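Local coordinates for Lmo2349 protein (Listeria monocytogenes, PDB 4GVO), which probably binds L-cystine or related amino acids as the extracellular solute-binding component of an ABC transporter, at residues I11-G16 with I72-M77; N60-L65 with Y199-K204. All coordinates share one frame; numbering follows the deposited sequence. Where two conformers were deposited one is given.

Contact 1 (I11-G16 with I72-M77); sequences ITVGTG and IVAHQM. With HIS (histidine), chain E.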
loop_
_atom_site.group_PDB
_atom_site.type_symbol
_atom_site.label_atom_id
_atom_site.label_comp_id
_atom_site.label_asym_id
_atom_site.label_seq_id
_atom_site.Cartn_x
_atom_site.Cartn_y
_atom_site.Cartn_z
ATOM N N ILE A 11 8.942 -16.780 11.422
ATOM C CA ILE A 11 7.749 -16.012 11.082
ATOM C C ILE A 11 7.771 -15.806 9.588
ATOM O O ILE A 11 8.752 -15.330 9.056
ATOM C CB ILE A 11 7.776 -14.626 11.798
ATOM C CG1 ILE A 11 7.858 -14.809 13.328
ATOM C CG2 ILE A 11 6.601 -13.780 11.377
ATOM C CD1 ILE A 11 6.782 -15.713 13.936
ATOM N N THR A 12 6.683 -16.170 8.927
ATOM C CA THR A 12 6.540 -15.975 7.493
ATOM C C THR A 12 5.755 -14.709 7.191
ATOM O O THR A 12 4.645 -14.520 7.675
ATOM C CB THR A 12 5.876 -17.184 6.818
ATOM O OG1 THR A 12 6.683 -18.348 7.116
ATOM C CG2 THR A 12 5.781 -17.025 5.302
ATOM N N VAL A 13 6.392 -13.837 6.446
ATOM C CA VAL A 13 5.846 -12.537 6.060
ATOM C C VAL A 13 5.427 -12.555 4.609
ATOM O O VAL A 13 6.261 -12.712 3.711
ATOM C CB VAL A 13 6.923 -11.433 6.273
ATOM C CG1 VAL A 13 6.355 -10.051 5.960
ATOM C CG2 VAL A 13 7.495 -11.482 7.695
ATOM N N GLY A 14 4.140 -12.375 4.349
ATOM C CA GLY A 14 3.676 -12.207 3.007
ATOM C C GLY A 14 3.922 -10.800 2.514
ATOM O O GLY A 14 3.612 -9.837 3.211
ATOM N N THR A 15 4.454 -10.703 1.311
ATOM C CA THR A 15 4.605 -9.436 0.634
ATOM C C THR A 15 4.517 -9.623 -0.861
ATOM O O THR A 15 4.343 -10.751 -1.343
ATOM C CB THR A 15 5.905 -8.737 1.095
ATOM O OG1 THR A 15 5.875 -7.352 0.698
ATOM C CG2 THR A 15 7.168 -9.406 0.537
ATOM N N GLY A 16 4.623 -8.532 -1.600
ATOM C CA GLY A 16 4.571 -8.549 -3.055
ATOM C C GLY A 16 5.931 -8.267 -3.691
ATOM O O GLY A 16 6.968 -8.149 -3.020
ATOM N N ILE A 72 2.281 -12.727 8.962
ATOM C CA ILE A 72 2.215 -11.271 8.898
ATOM C C ILE A 72 2.127 -10.889 7.464
ATOM O O ILE A 72 2.734 -11.577 6.626
ATOM C CB ILE A 72 3.513 -10.615 9.435
ATOM C CG1 ILE A 72 3.729 -10.976 10.894
ATOM C CG2 ILE A 72 3.485 -9.095 9.249
ATOM C CD1 ILE A 72 4.959 -10.322 11.539
ATOM N N VAL A 73 1.425 -9.793 7.185
ATOM C CA VAL A 73 1.450 -9.192 5.827
ATOM C C VAL A 73 2.072 -7.810 5.945
ATOM O O VAL A 73 1.693 -7.027 6.849
ATOM C CB VAL A 73 0.036 -9.133 5.227
ATOM C CG1 VAL A 73 -0.007 -8.256 3.974
ATOM C CG2 VAL A 73 -0.450 -10.548 4.906
ATOM N N ALA A 74 3.001 -7.532 5.031
ATOM C CA ALA A 74 3.664 -6.213 4.881
ATOM C C ALA A 74 3.541 -5.755 3.449
ATOM O O ALA A 74 4.212 -6.305 2.586
ATOM C CB ALA A 74 5.142 -6.333 5.255
ATOM N N HIS A 75 2.616 -4.841 3.169
ATOM C CA HIS A 75 2.426 -4.322 1.844
ATOM C C HIS A 75 1.711 -2.994 1.898
ATOM O O HIS A 75 0.660 -2.825 1.288
ATOM C CB HIS A 75 1.631 -5.332 0.979
ATOM C CG HIS A 75 1.735 -5.097 -0.516
ATOM N ND1 HIS A 75 1.252 -3.979 -1.144
ATOM C CD2 HIS A 75 2.299 -5.890 -1.516
ATOM C CE1 HIS A 75 1.529 -4.074 -2.474
ATOM N NE2 HIS A 75 2.128 -5.238 -2.706
ATOM N N GLN A 76 2.240 -2.064 2.677
ATOM C CA GLN A 76 1.608 -0.742 2.818
ATOM C C GLN A 76 0.128 -0.869 3.185
ATOM O O GLN A 76 -0.735 -0.171 2.622
ATOM C CB GLN A 76 1.822 0.087 1.574
ATOM C CG GLN A 76 3.267 0.548 1.402
ATOM C CD GLN A 76 3.649 1.603 2.413
ATOM O OE1 GLN A 76 2.977 2.627 2.527
ATOM N NE2 GLN A 76 4.709 1.340 3.171
ATOM N N MET A 77 -0.193 -1.769 4.123
ATOM C CA MET A 77 -1.606 -2.064 4.389
ATOM C C MET A 77 -2.254 -0.993 5.274
ATOM O O MET A 77 -1.865 -0.785 6.430
ATOM C CB MET A 77 -1.778 -3.441 5.062
ATOM C CG MET A 77 -1.231 -4.592 4.209
ATOM S SD MET A 77 -1.974 -4.753 2.586
ATOM C CE MET A 77 -3.502 -5.591 3.012
HETATM N N HIS E . -2.334 0.577 0.657
HETATM C CA HIS E . -3.060 -0.534 -0.032
HETATM C C HIS E . -4.092 -1.180 0.830
HETATM O O HIS E . -4.102 -0.919 2.042
HETATM C CB HIS E . -2.073 -1.583 -0.515
HETATM C CG HIS E . -1.509 -1.260 -1.865
HETATM N ND1 HIS E . -0.767 -0.162 -2.068
HETATM C CD2 HIS E . -1.655 -1.885 -3.127
HETATM C CE1 HIS E . -0.444 -0.093 -3.385
HETATM N NE2 HIS E . -0.968 -1.160 -4.005
HETATM O OXT HIS E . -4.932 -1.953 0.314
#
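Thr15 and Ala74 meet through a hydroxyl: OG1 of Thr15 donates to O of Ala74 over 2.7 Å, arriving almost in line with the carbonyl. With OG1 anti to the backbone N (chi1 -165°), the hydroxyl adds one more rung just past the backbone ladder. That ladder is parallel, pairing Val13 with Ile72 and Gly14 with Val73. Its tightest rung runs from N of Gly14 to O of Ile72 at 2.8 Å, while N of Ala74 reaches O of Gly14 at 3.0 Å with a nearly straight N-H...O angle of 173°. N of Ile72 makes the longer bond to O of Thr12, lying in the carbonyl plane.

On one face of the pair, CG1 of Val13 rests 4.0 Å from CB of Ala74, and CG2 of Ile11 touches CD1 of Ile72 in one of the latter's two modelled conformers. Farther along, the His75 ring presents an edge to Gly16, CD2 lying 3.5 Å from its N. The same ring meets the imidazole of the bound histidine obliquely, and Phe58 is a further ring neighbour. Gln76 then turns with a positive phi (52°), bringing its O to 2.6 Å from N of the ligand. A second shell anchors the Gln76 side chain: its carboxamide is hydrogen-bonded at both ends, NE2 to Asp35 and OE1 to Asn95. The pair thus delivers pocket residues from the end of a core strand, and S-oxy cysteine was also found in this pocket.

Strand 49-55 pairs with the other edge of strand 9-15, helix 61-66 packs on Val73, and strand 191-202 flanks strand 72-73 on its far side.

Contact 2 (N60-L65 with Y199-K204); sequences NLLVSL and YFMLGK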
loop_
_atom_site.group_PDB
_atom_site.type_symbol
_atom_site.label_atom_id
_atom_site.label_comp_id
_atom_site.label_asym_id
_atom_site.label_seq_id
_atom_site.Cartn_x
_atom_site.Cartn_y
_atom_site.Cartn_z
ATOM N N ASN A 60 -3.616 -11.814 -3.204
ATOM C CA ASN A 60 -3.673 -13.034 -2.429
ATOM C C ASN A 60 -3.210 -12.879 -1.000
ATOM O O ASN A 60 -3.326 -13.821 -0.233
ATOM C CB ASN A 60 -2.769 -14.113 -3.084
ATOM C CG ASN A 60 -3.078 -15.509 -2.584
ATOM O OD1 ASN A 60 -4.215 -15.965 -2.674
ATOM N ND2 ASN A 60 -2.047 -16.193 -2.076
ATOM N N LEU A 61 -2.699 -11.701 -0.615
ATOM C CA LEU A 61 -2.033 -11.588 0.674
ATOM C C LEU A 61 -2.980 -11.870 1.855
ATOM O O LEU A 61 -2.648 -12.625 2.768
ATOM C CB LEU A 61 -1.391 -10.219 0.845
ATOM C CG LEU A 61 -0.127 -9.997 0.047
ATOM C CD1 LEU A 61 0.193 -8.492 0.047
ATOM C CD2 LEU A 61 1.036 -10.808 0.632
ATOM N N LEU A 62 -4.173 -11.266 1.835
ATOM C CA LEU A 62 -5.100 -11.477 2.964
ATOM C C LEU A 62 -5.854 -12.821 2.852
ATOM O O LEU A 62 -6.282 -13.388 3.874
ATOM C CB LEU A 62 -6.064 -10.297 3.144
ATOM C CG LEU A 62 -5.387 -8.992 3.511
ATOM C CD1 LEU A 62 -6.442 -7.909 3.722
ATOM C CD2 LEU A 62 -4.515 -9.223 4.763
ATOM N N VAL A 63 -5.936 -13.383 1.647
ATOM C CA VAL A 63 -6.457 -14.754 1.491
ATOM C C VAL A 63 -5.454 -15.652 2.218
ATOM O O VAL A 63 -5.860 -16.519 3.017
ATOM C CB VAL A 63 -6.595 -15.120 -0.026
ATOM C CG1 VAL A 63 -6.988 -16.577 -0.181
ATOM C CG2 VAL A 63 -7.613 -14.191 -0.698
ATOM N N SER A 64 -4.155 -15.470 1.973
ATOM C CA SER A 64 -3.112 -16.282 2.597
ATOM C C SER A 64 -3.087 -16.107 4.111
ATOM O O SER A 64 -3.028 -17.085 4.876
ATOM C CB SER A 64 -1.785 -15.934 1.933
ATOM O OG SER A 64 -0.702 -16.708 2.381
ATOM N N LEU A 65 -3.196 -14.870 4.564
ATOM C CA LEU A 65 -3.192 -14.585 5.997
ATOM C C LEU A 65 -4.398 -15.235 6.668
ATOM O O LEU A 65 -4.252 -15.872 7.737
ATOM C CB LEU A 65 -3.127 -13.057 6.264
ATOM C CG LEU A 65 -2.992 -12.621 7.727
ATOM C CD1 LEU A 65 -1.670 -13.062 8.398
ATOM C CD2 LEU A 65 -3.155 -11.097 7.841
ATOM N N TYR A 199 0.123 -0.177 8.658
ATOM C CA TYR A 199 0.533 -1.059 9.704
ATOM C C TYR A 199 0.791 -2.456 9.135
ATOM O O TYR A 199 0.364 -2.772 8.036
ATOM C CB TYR A 199 -0.557 -1.185 10.766
ATOM C CG TYR A 199 -1.071 0.094 11.375
ATOM C CD1 TYR A 199 -2.057 0.848 10.734
ATOM C CD2 TYR A 199 -0.613 0.534 12.597
ATOM C CE1 TYR A 199 -2.563 1.995 11.281
ATOM C CE2 TYR A 199 -1.085 1.696 13.142
ATOM C CZ TYR A 199 -2.078 2.422 12.480
ATOM O OH TYR A 199 -2.578 3.558 13.036
ATOM N N PHE A 200 1.420 -3.310 9.935
ATOM C CA PHE A 200 1.435 -4.742 9.652
ATOM C C PHE A 200 0.095 -5.383 10.019
ATOM O O PHE A 200 -0.600 -4.907 10.923
ATOM C CB PHE A 200 2.562 -5.440 10.400
ATOM C CG PHE A 200 3.916 -4.890 10.064
ATOM C CD1 PHE A 200 4.475 -5.171 8.843
ATOM C CD2 PHE A 200 4.633 -4.070 10.957
ATOM C CE1 PHE A 200 5.696 -4.679 8.490
ATOM C CE2 PHE A 200 5.861 -3.525 10.579
ATOM C CZ PHE A 200 6.412 -3.857 9.358
ATOM N N MET A 201 -0.246 -6.456 9.315
ATOM C CA MET A 201 -1.432 -7.197 9.603
ATOM C C MET A 201 -1.078 -8.591 10.009
ATOM O O MET A 201 -0.199 -9.214 9.401
ATOM C CB MET A 201 -2.381 -7.231 8.392
ATOM C CG MET A 201 -2.885 -5.845 8.033
ATOM S SD MET A 201 -4.042 -5.810 6.644
ATOM C CE MET A 201 -5.373 -6.828 7.272
ATOM N N LEU A 202 -1.764 -9.081 11.032
ATOM C CA LEU A 202 -1.503 -10.402 11.623
ATOM C C LEU A 202 -2.829 -11.117 11.864
ATOM O O LEU A 202 -3.885 -10.536 11.810
ATOM C CB LEU A 202 -0.763 -10.241 12.958
ATOM C CG LEU A 202 0.542 -9.437 12.942
ATOM C CD1 LEU A 202 0.315 -7.944 13.254
ATOM C CD2 LEU A 202 1.542 -10.048 13.930
ATOM N N GLY A 203 -2.743 -12.394 12.205
ATOM C CA GLY A 203 -3.918 -13.085 12.724
ATOM C C GLY A 203 -4.290 -12.587 14.092
ATOM O O GLY A 203 -3.426 -12.169 14.857
ATOM N N LYS A 204 -5.580 -12.664 14.426
ATOM C CA LYS A 204 -6.088 -12.152 15.702
ATOM C C LYS A 204 -5.450 -12.851 16.910
ATOM O O LYS A 204 -5.371 -12.241 17.969
ATOM C CB LYS A 204 -7.624 -12.260 15.779
ATOM C CG LYS A 204 -8.336 -11.165 14.970
ATOM C CD LYS A 204 -8.205 -9.776 15.552
ATOM C CE LYS A 204 -9.235 -8.779 14.991
ATOM N NZ LYS A 204 -8.851 -7.328 15.260
#
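Leu65 lays its two methyls over the faces of two successive peptide groups of the strand, the flat groups of this contact. CD2 lies above the Met201-Leu202 unit, 3.8 Å from O of Met201 and 4.0 Å from N of Leu202, nearly equidistant from its atoms. CD1 stands over the following unit, 4.0 Å from N of Gly203. The polar edges of these peptides are used by other partners: O of Met201 probably accepts a hydrogen bond from N of Val73, and N of Gly203 donates to Glu206.

This is helix-on-sheet packing in an alpha/beta lobe of a periplasmic-binding-protein fold, and no hydrogen bond joins the two segments; leucine methyls meet peptide faces and a methionine. A single helical turn separates the two leucines, so Leu65 meets the strand backbone while Leu62 meets the end of the Met201 side chain. Leu65 holds CG anti to the backbone N (chi1 -175°), which carries its branch out to the strand backbone, where CD2 also meets CB of Met201 at 4.0 Å. Leu202 points the opposite way, away from the helix, and its side chain packs against helix 207-222 and Ile72. The strand is thus sandwiched between helix 61-66 and helix 207-222.

Phe200, just before Met201 in the chain, stacks with Tyr94 and packs against helix 34-44, on the side away from the leucines. Met77 of the ligand pocket touches both Leu62 and Met201, so the contact lies directly behind the binding site.

Leu62 and Met201 cross at about a right angle. The thioether bends at its last torsion (chi3 61°), bringing CE of Met201 over the fork of Leu62, 3.6 Å from CD2 and 3.9 Å from CD1.

Overall arrangement
From the N terminus the chain runs out along 11-16, passes through helix 34-44 and strand 49-55, enters helix segment 60-65 and returns along 72-77. Contact 1 closes that 55-residue loop, and strand 9-15 lies between strands 49-55 and 72-73, which are joined by a beta-alpha-beta crossover. Contact 2 spans 133 residues, an excursion that includes Ser127 and Asn128 of the pocket, before 199-204 comes back beside strand 72-73. The segments alternate, so the two loops cross, and their centres lie about 7 Å apart. Leu61 packs on Gly14, and N of Tyr199 probably hydrogen-bonds to O of Met77, tying the crossover helix, early strands and returning strand together.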